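Long-range contacts in STING-associated CdnE c-di-GMP synthase (Flavobacteriaceae, PDB 6WT8), which probably makes cyclic di-GMP from GTP as the CD-NTase of a CBASS anti-phage system, supplying the signal for an associated bacterial STING receptor: residues A[248-253]-A[293-298]; A[254-259]-A[302-307]. One frame throughout, in Å; residues are numbered along the deposited sequence.

Contact 1: A[248-253]-A[293-298]; sequences ISNRRL and YEDLHY
Ser249 and Glu294 bring the two backbones closest, CA to CA 4.7 Å, where the residues leaving helix 235-248 face a type I turn from Tyr293 to Leu296. That turn presents carbonyl oxygens to Asn250 and Arg252. Asn250 ND2 donates to Glu294 O at 2.9 Å, from well above the carbonyl plane (61° out of it). Arg252 reaches further along the turn: NE bonds Leu296 O at 2.8 Å with an N-H...O angle of 154°. Its NH2 reaches the same oxygen at 3.0 Å, so two nitrogens hold one acceptor side-on, close to the guanidinium plane. NH1 turns back to Asn250 O at 3.0 Å, which fixes the rotation of the group, while Glu294 O sits over one face, 3.0 Å above the guanidinium plane. A methionine in place of Arg252 would probably leave Leu296 O without its NE and NH2 donors. Apolar packing accompanies these bonds: the Tyr293 ring turns its edge to Arg252, CE2 lying 3.8 Å from Arg252 CB. Tyr293 CG stands between the backbone N and the carbonyl carbon (chi1 71°), directing the ring so that OH comes 3.5 Å from Ser249 CB. Two waters also link the segments, one from Ile248 O to Glu294 OE2, the other from Asn250 ND2 to Asp295 OD1. Ser249 OG bonds Asp246 O and accepts from Leu253 N. Asn250, at positive phi, is C-prime of the Schellman motif ending helix 235-248 (Arg251 N to Asp246 O, Asn250 N to the next carbonyl); an overlapping ST motif, Ser249 OG accepting from Arg252 N, leads into helix 253-266.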
loop_
_atom_site.group_PDB
_atom_site.type_symbol
_atom_site.label_atom_id
_atom_site.label_comp_id
_atom_site.label_asym_id
_atom_site.label_seq_id
_atom_site.Cartn_x
_atom_site.Cartn_y
_atom_site.Cartn_z
ATOM N N ILE A 248 2.058 -1.223 16.320
ATOM C CA ILE A 248 1.138 -1.633 17.379
ATOM C C ILE A 248 0.998 -3.150 17.443
ATOM O O ILE A 248 0.909 -3.725 18.536
ATOM C CB ILE A 248 -0.229 -0.950 17.211
ATOM C CG1 ILE A 248 -0.069 0.552 17.258
ATOM C CG2 ILE A 248 -1.245 -1.452 18.247
ATOM C CD1 ILE A 248 -1.389 1.322 16.895
ATOM N N SER A 249 1.005 -3.835 16.272
ATOM C CA SER A 249 0.863 -5.278 16.203
ATOM C C SER A 249 2.107 -6.056 16.616
ATOM O O SER A 249 2.110 -7.274 16.432
ATOM C CB SER A 249 0.518 -5.663 14.762
ATOM O OG SER A 249 1.671 -5.657 13.932
ATOM N N ASN A 250 3.134 -5.408 17.175
ATOM C CA ASN A 250 4.421 -6.074 17.474
ATOM C C ASN A 250 5.026 -6.671 16.205
ATOM O O ASN A 250 5.582 -7.780 16.180
ATOM C CB ASN A 250 4.282 -7.174 18.566
ATOM C CG ASN A 250 3.801 -6.653 19.865
ATOM O OD1 ASN A 250 3.933 -5.482 20.206
ATOM N ND2 ASN A 250 3.295 -7.597 20.679
ATOM N N ARG A 251 4.937 -5.893 15.118
ATOM C CA ARG A 251 5.619 -6.195 13.850
ATOM C C ARG A 251 5.131 -7.506 13.258
ATOM O O ARG A 251 5.931 -8.301 12.729
ATOM C CB ARG A 251 7.151 -6.160 14.009
ATOM C CG ARG A 251 7.613 -4.758 14.428
ATOM C CD ARG A 251 9.120 -4.583 14.555
ATOM N NE ARG A 251 9.704 -5.275 15.721
ATOM C CZ ARG A 251 10.971 -5.142 16.108
ATOM N NH1 ARG A 251 11.817 -4.370 15.409
ATOM N NH2 ARG A 251 11.390 -5.795 17.161
ATOM N N ARG A 252 3.805 -7.715 13.300
ATOM C CA ARG A 252 3.183 -8.881 12.665
ATOM C C ARG A 252 2.269 -8.542 11.494
ATOM O O ARG A 252 2.046 -9.437 10.631
ATOM C CB ARG A 252 2.377 -9.684 13.693
ATOM C CG ARG A 252 3.355 -10.605 14.514
ATOM C CD ARG A 252 2.948 -10.630 15.911
ATOM N NE ARG A 252 3.558 -11.694 16.695
ATOM C CZ ARG A 252 4.581 -11.512 17.557
ATOM N NH1 ARG A 252 5.231 -10.353 17.605
ATOM N NH2 ARG A 252 4.966 -12.531 18.347
ATOM N N LEU A 253 1.698 -7.334 11.447
ATOM C CA LEU A 253 0.690 -7.026 10.418
ATOM C C LEU A 253 1.281 -7.168 9.027
ATOM O O LEU A 253 0.657 -7.778 8.143
ATOM C CB LEU A 253 0.163 -5.591 10.614
ATOM C CG LEU A 253 -0.683 -5.064 9.453
ATOM C CD1 LEU A 253 -1.956 -5.893 9.369
ATOM C CD2 LEU A 253 -1.012 -3.586 9.705
ATOM N N TYR A 293 -3.697 -11.195 17.821
ATOM C CA TYR A 293 -2.543 -11.806 17.201
ATOM C C TYR A 293 -1.185 -11.185 17.544
ATOM O O TYR A 293 -0.162 -11.750 17.122
ATOM C CB TYR A 293 -2.727 -11.816 15.671
ATOM C CG TYR A 293 -2.644 -10.477 14.968
ATOM C CD1 TYR A 293 -3.775 -9.669 14.810
ATOM C CD2 TYR A 293 -1.410 -10.008 14.522
ATOM C CE1 TYR A 293 -3.671 -8.440 14.130
ATOM C CE2 TYR A 293 -1.299 -8.852 13.835
ATOM C CZ TYR A 293 -2.423 -8.063 13.677
ATOM O OH TYR A 293 -2.288 -6.841 13.020
ATOM N N GLU A 294 -1.122 -10.055 18.267
ATOM C CA GLU A 294 0.163 -9.397 18.448
ATOM C C GLU A 294 1.178 -10.228 19.229
ATOM O O GLU A 294 2.381 -9.936 19.136
ATOM C CB GLU A 294 -0.024 -8.056 19.129
ATOM C CG GLU A 294 -0.483 -8.159 20.588
ATOM C CD GLU A 294 -0.686 -6.763 21.138
ATOM O OE1 GLU A 294 -1.612 -6.100 20.641
ATOM O OE2 GLU A 294 0.114 -6.311 21.984
ATOM N N ASP A 295 0.752 -11.261 19.964
ATOM C CA ASP A 295 1.714 -12.080 20.707
ATOM C C ASP A 295 1.780 -13.495 20.167
ATOM O O ASP A 295 2.384 -14.372 20.800
ATOM C CB ASP A 295 1.370 -12.090 22.198
ATOM C CG ASP A 295 1.621 -10.745 22.843
ATOM O OD1 ASP A 295 2.653 -10.114 22.527
ATOM O OD2 ASP A 295 0.814 -10.357 23.723
ATOM N N LEU A 296 1.196 -13.741 19.014
ATOM C CA LEU A 296 1.233 -15.093 18.463
ATOM C C LEU A 296 2.536 -15.350 17.710
ATOM O O LEU A 296 3.068 -14.469 17.020
ATOM C CB LEU A 296 0.074 -15.299 17.486
ATOM C CG LEU A 296 -1.305 -15.422 18.163
ATOM C CD1 LEU A 296 -2.310 -15.694 17.043
ATOM C CD2 LEU A 296 -1.344 -16.551 19.124
ATOM N N HIS A 297 2.988 -16.603 17.781
ATOM C CA HIS A 297 4.055 -17.086 16.923
ATOM C C HIS A 297 3.613 -17.037 15.462
ATOM O O HIS A 297 2.422 -17.152 15.128
ATOM C CB HIS A 297 4.352 -18.511 17.343
ATOM C CG HIS A 297 5.440 -19.203 16.553
ATOM N ND1 HIS A 297 5.182 -20.009 15.448
ATOM C CD2 HIS A 297 6.768 -19.327 16.814
ATOM C CE1 HIS A 297 6.317 -20.530 15.024
ATOM N NE2 HIS A 297 7.293 -20.146 15.841
ATOM N N TYR A 298 4.586 -16.874 14.546
ATOM C CA TYR A 298 4.212 -16.643 13.137
ATOM C C TYR A 298 3.369 -17.774 12.532
ATOM O O TYR A 298 2.477 -17.483 11.730
ATOM C CB TYR A 298 5.463 -16.375 12.278
ATOM C CG TYR A 298 6.313 -17.592 11.961
ATOM C CD1 TYR A 298 7.270 -18.079 12.877
ATOM C CD2 TYR A 298 6.110 -18.318 10.788
ATOM C CE1 TYR A 298 8.008 -19.235 12.595
ATOM C CE2 TYR A 298 6.835 -19.473 10.512
ATOM C CZ TYR A 298 7.782 -19.921 11.396
ATOM O OH TYR A 298 8.499 -21.078 11.134
HETATM O O HOH W 1 0.505 -3.184 21.030
HETATM O O HOH W 2 3.103 -7.794 23.654
#

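Contact 2: A[254-259]-A[302-307]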
loop_
_atom_site.group_PDB
_atom_site.type_symbol
_atom_site.label_atom_id
_atom_site.label_comp_id
_atom_site.label_asym_id
_atom_site.label_seq_id
_atom_site.Cartn_x
_atom_site.Cartn_y
_atom_site.Cartn_z
ATOM N N LYS A 254 2.443 -6.587 8.793
ATOM C CA LYS A 254 3.026 -6.663 7.439
ATOM C C LYS A 254 3.351 -8.096 7.039
ATOM O O LYS A 254 3.211 -8.455 5.845
ATOM C CB LYS A 254 4.288 -5.817 7.329
ATOM C CG LYS A 254 3.934 -4.323 7.400
ATOM C CD LYS A 254 5.271 -3.512 7.340
ATOM C CE LYS A 254 5.058 -2.046 7.579
ATOM N NZ LYS A 254 6.305 -1.257 7.308
ATOM N N ASN A 255 3.766 -8.932 7.993
ATOM C CA ASN A 255 4.012 -10.330 7.660
ATOM C C ASN A 255 2.730 -10.999 7.168
ATOM O O ASN A 255 2.754 -11.758 6.181
ATOM C CB ASN A 255 4.560 -11.070 8.890
ATOM C CG ASN A 255 5.930 -10.566 9.295
ATOM O OD1 ASN A 255 6.738 -10.148 8.448
ATOM N ND2 ASN A 255 6.240 -10.691 10.587
HETATM N N MSE A 256 1.580 -10.660 7.779
HETATM C CA MSE A 256 0.290 -11.241 7.321
HETATM C C MSE A 256 -0.055 -10.720 5.929
HETATM O O MSE A 256 -0.532 -11.498 5.063
HETATM C CB MSE A 256 -0.878 -10.943 8.278
HETATM C CG MSE A 256 -0.657 -11.718 9.546
HETATM SE SE MSE A 256 -2.298 -11.680 10.720
HETATM C CE MSE A 256 -2.713 -9.714 10.618
ATOM N N ILE A 257 0.186 -9.429 5.678
ATOM C CA ILE A 257 -0.158 -8.878 4.360
ATOM C C ILE A 257 0.661 -9.571 3.272
ATOM O O ILE A 257 0.131 -9.981 2.211
ATOM C CB ILE A 257 0.098 -7.370 4.375
ATOM C CG1 ILE A 257 -1.028 -6.712 5.191
ATOM C CG2 ILE A 257 0.090 -6.790 2.904
ATOM C CD1 ILE A 257 -0.799 -5.229 5.504
ATOM N N ARG A 258 1.994 -9.644 3.486
ATOM C CA ARG A 258 2.857 -10.236 2.458
ATOM C C ARG A 258 2.517 -11.706 2.262
ATOM O O ARG A 258 2.569 -12.206 1.140
ATOM C CB ARG A 258 4.330 -10.034 2.852
ATOM C CG ARG A 258 4.708 -8.539 2.774
ATOM C CD ARG A 258 6.226 -8.315 2.920
ATOM N NE ARG A 258 6.603 -8.698 4.265
ATOM C CZ ARG A 258 6.989 -7.890 5.261
ATOM N NH1 ARG A 258 7.196 -6.557 5.199
ATOM N NH2 ARG A 258 7.229 -8.453 6.413
ATOM N N PHE A 259 2.225 -12.424 3.358
ATOM C CA PHE A 259 1.827 -13.829 3.236
ATOM C C PHE A 259 0.602 -13.969 2.364
ATOM O O PHE A 259 0.604 -14.759 1.424
ATOM C CB PHE A 259 1.557 -14.386 4.636
ATOM C CG PHE A 259 1.086 -15.807 4.669
ATOM C CD1 PHE A 259 1.900 -16.821 4.275
ATOM C CD2 PHE A 259 -0.115 -16.107 5.203
ATOM C CE1 PHE A 259 1.462 -18.172 4.315
ATOM C CE2 PHE A 259 -0.554 -17.432 5.258
ATOM C CZ PHE A 259 0.260 -18.462 4.846
ATOM N N VAL A 302 -1.305 -18.089 10.621
ATOM C CA VAL A 302 -2.013 -18.672 9.481
ATOM C C VAL A 302 -3.429 -19.003 9.895
ATOM O O VAL A 302 -4.371 -18.770 9.140
ATOM C CB VAL A 302 -1.283 -19.914 8.956
ATOM C CG1 VAL A 302 -1.999 -20.487 7.706
ATOM C CG2 VAL A 302 0.156 -19.547 8.621
ATOM N N SER A 303 -3.591 -19.555 11.109
ATOM C CA SER A 303 -4.916 -19.827 11.655
ATOM C C SER A 303 -5.737 -18.541 11.866
ATOM O O SER A 303 -6.935 -18.527 11.588
ATOM C CB SER A 303 -4.745 -20.551 12.968
ATOM O OG SER A 303 -6.005 -20.816 13.581
ATOM N N ILE A 304 -5.115 -17.466 12.357
ATOM C CA ILE A 304 -5.841 -16.188 12.513
ATOM C C ILE A 304 -6.413 -15.730 11.181
ATOM O O ILE A 304 -7.571 -15.311 11.071
ATOM C CB ILE A 304 -4.899 -15.116 13.086
ATOM C CG1 ILE A 304 -4.600 -15.398 14.523
ATOM C CG2 ILE A 304 -5.474 -13.658 12.913
ATOM C CD1 ILE A 304 -5.765 -15.319 15.475
ATOM N N LEU A 305 -5.585 -15.776 10.145
ATOM C CA LEU A 305 -6.031 -15.376 8.811
ATOM C C LEU A 305 -7.146 -16.280 8.295
ATOM O O LEU A 305 -8.134 -15.789 7.716
ATOM C CB LEU A 305 -4.850 -15.369 7.866
ATOM C CG LEU A 305 -3.874 -14.209 8.105
ATOM C CD1 LEU A 305 -2.614 -14.454 7.242
ATOM C CD2 LEU A 305 -4.530 -12.882 7.651
ATOM N N TYR A 306 -7.012 -17.601 8.482
ATOM C CA TYR A 306 -8.076 -18.505 8.064
ATOM C C TYR A 306 -9.372 -18.180 8.774
ATOM O O TYR A 306 -10.434 -18.136 8.136
ATOM C CB TYR A 306 -7.676 -19.953 8.313
ATOM C CG TYR A 306 -8.769 -20.924 7.987
ATOM C CD1 TYR A 306 -9.063 -21.260 6.700
ATOM C CD2 TYR A 306 -9.464 -21.581 8.994
ATOM C CE1 TYR A 306 -10.060 -22.135 6.366
ATOM C CE2 TYR A 306 -10.491 -22.467 8.665
ATOM C CZ TYR A 306 -10.767 -22.740 7.342
ATOM O OH TYR A 306 -11.744 -23.634 6.996
ATOM N N GLN A 307 -9.306 -17.938 10.088
ATOM C CA GLN A 307 -10.508 -17.573 10.821
ATOM C C GLN A 307 -11.109 -16.271 10.278
ATOM O O GLN A 307 -12.317 -16.162 10.114
ATOM C CB GLN A 307 -10.197 -17.468 12.317
ATOM C CG GLN A 307 -9.808 -18.759 12.972
ATOM C CD GLN A 307 -9.213 -18.474 14.385
ATOM O OE1 GLN A 307 -9.831 -17.778 15.190
ATOM N NE2 GLN A 307 -7.998 -18.952 14.645
#
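Met256 and Leu305 mark the nearest backbone approach of two helix segments, their CA atoms 7.7 Å apart. The segment axes pass 11.1 Å from each other and cross at -67°, a steep angle that confines the contact to a small patch built on Met256, Phe259, Val302 and Leu305, with Ile304 at its margin. Met256, present as selenomethionine, can be followed outward. Its CB points toward helix 300-314 and lies 4.1 Å from Leu305 CD1. CG keeps company with the same methyl at a like distance. The selenium then passes beyond it to the branch point, SE to Leu305 CG being 4.0 Å, with Leu305 CD2 equally near, and it also meets Ile304 CG2 at 4.3 Å. Rotation about CG-SE (chi3 -47°) bends the chain and turns CE toward the loop before helix 300-314. Leu305 is thus shared: CD2 lies by the selenium, while CD1 reaches Phe259 CD2 at 3.6 Å, meeting the ring at its edge. Phe259 has CG anti to the backbone N (chi1 178°), which extends the ring so that CZ comes 3.9 Å from Val302 CG2; the two side chains cross at about a right angle. Other helices close the surroundings: Cys285 of helix 278-287 touches Met256 and Leu305, Leu350 of helix 336-360 touches Phe259 and Val302, and Ile51, Ser54 and Met55 of helix 46-56 touch the Phe259 side chain. Between the two segments there is no hydrogen bond, and every touching group is a hydrocarbon or selenium. Cohesion here probably comes from van der Waals contact and from the burial of apolar surface.

Contacts 1 and 2 lie one after the other along the same two chain regions: 248-253 leads directly into 254-259, and 293-298 precedes 302-307 by only a few residues. Their centres are about 10 Å apart, and side chains join them. Tyr293 CZ of contact 1 touches Met256 CE of contact 2 at 3.5 Å, while Leu296 CD1 packs on Ile304 CG1 at 3.4 Å. The polar, partly buried loop junction thereby continues into the apolar helix crossing. The centres of contacts 1 and 2 lie about 19 and 16 Å from the chain centre, both within the helical part of the fold, with no strand in either contact.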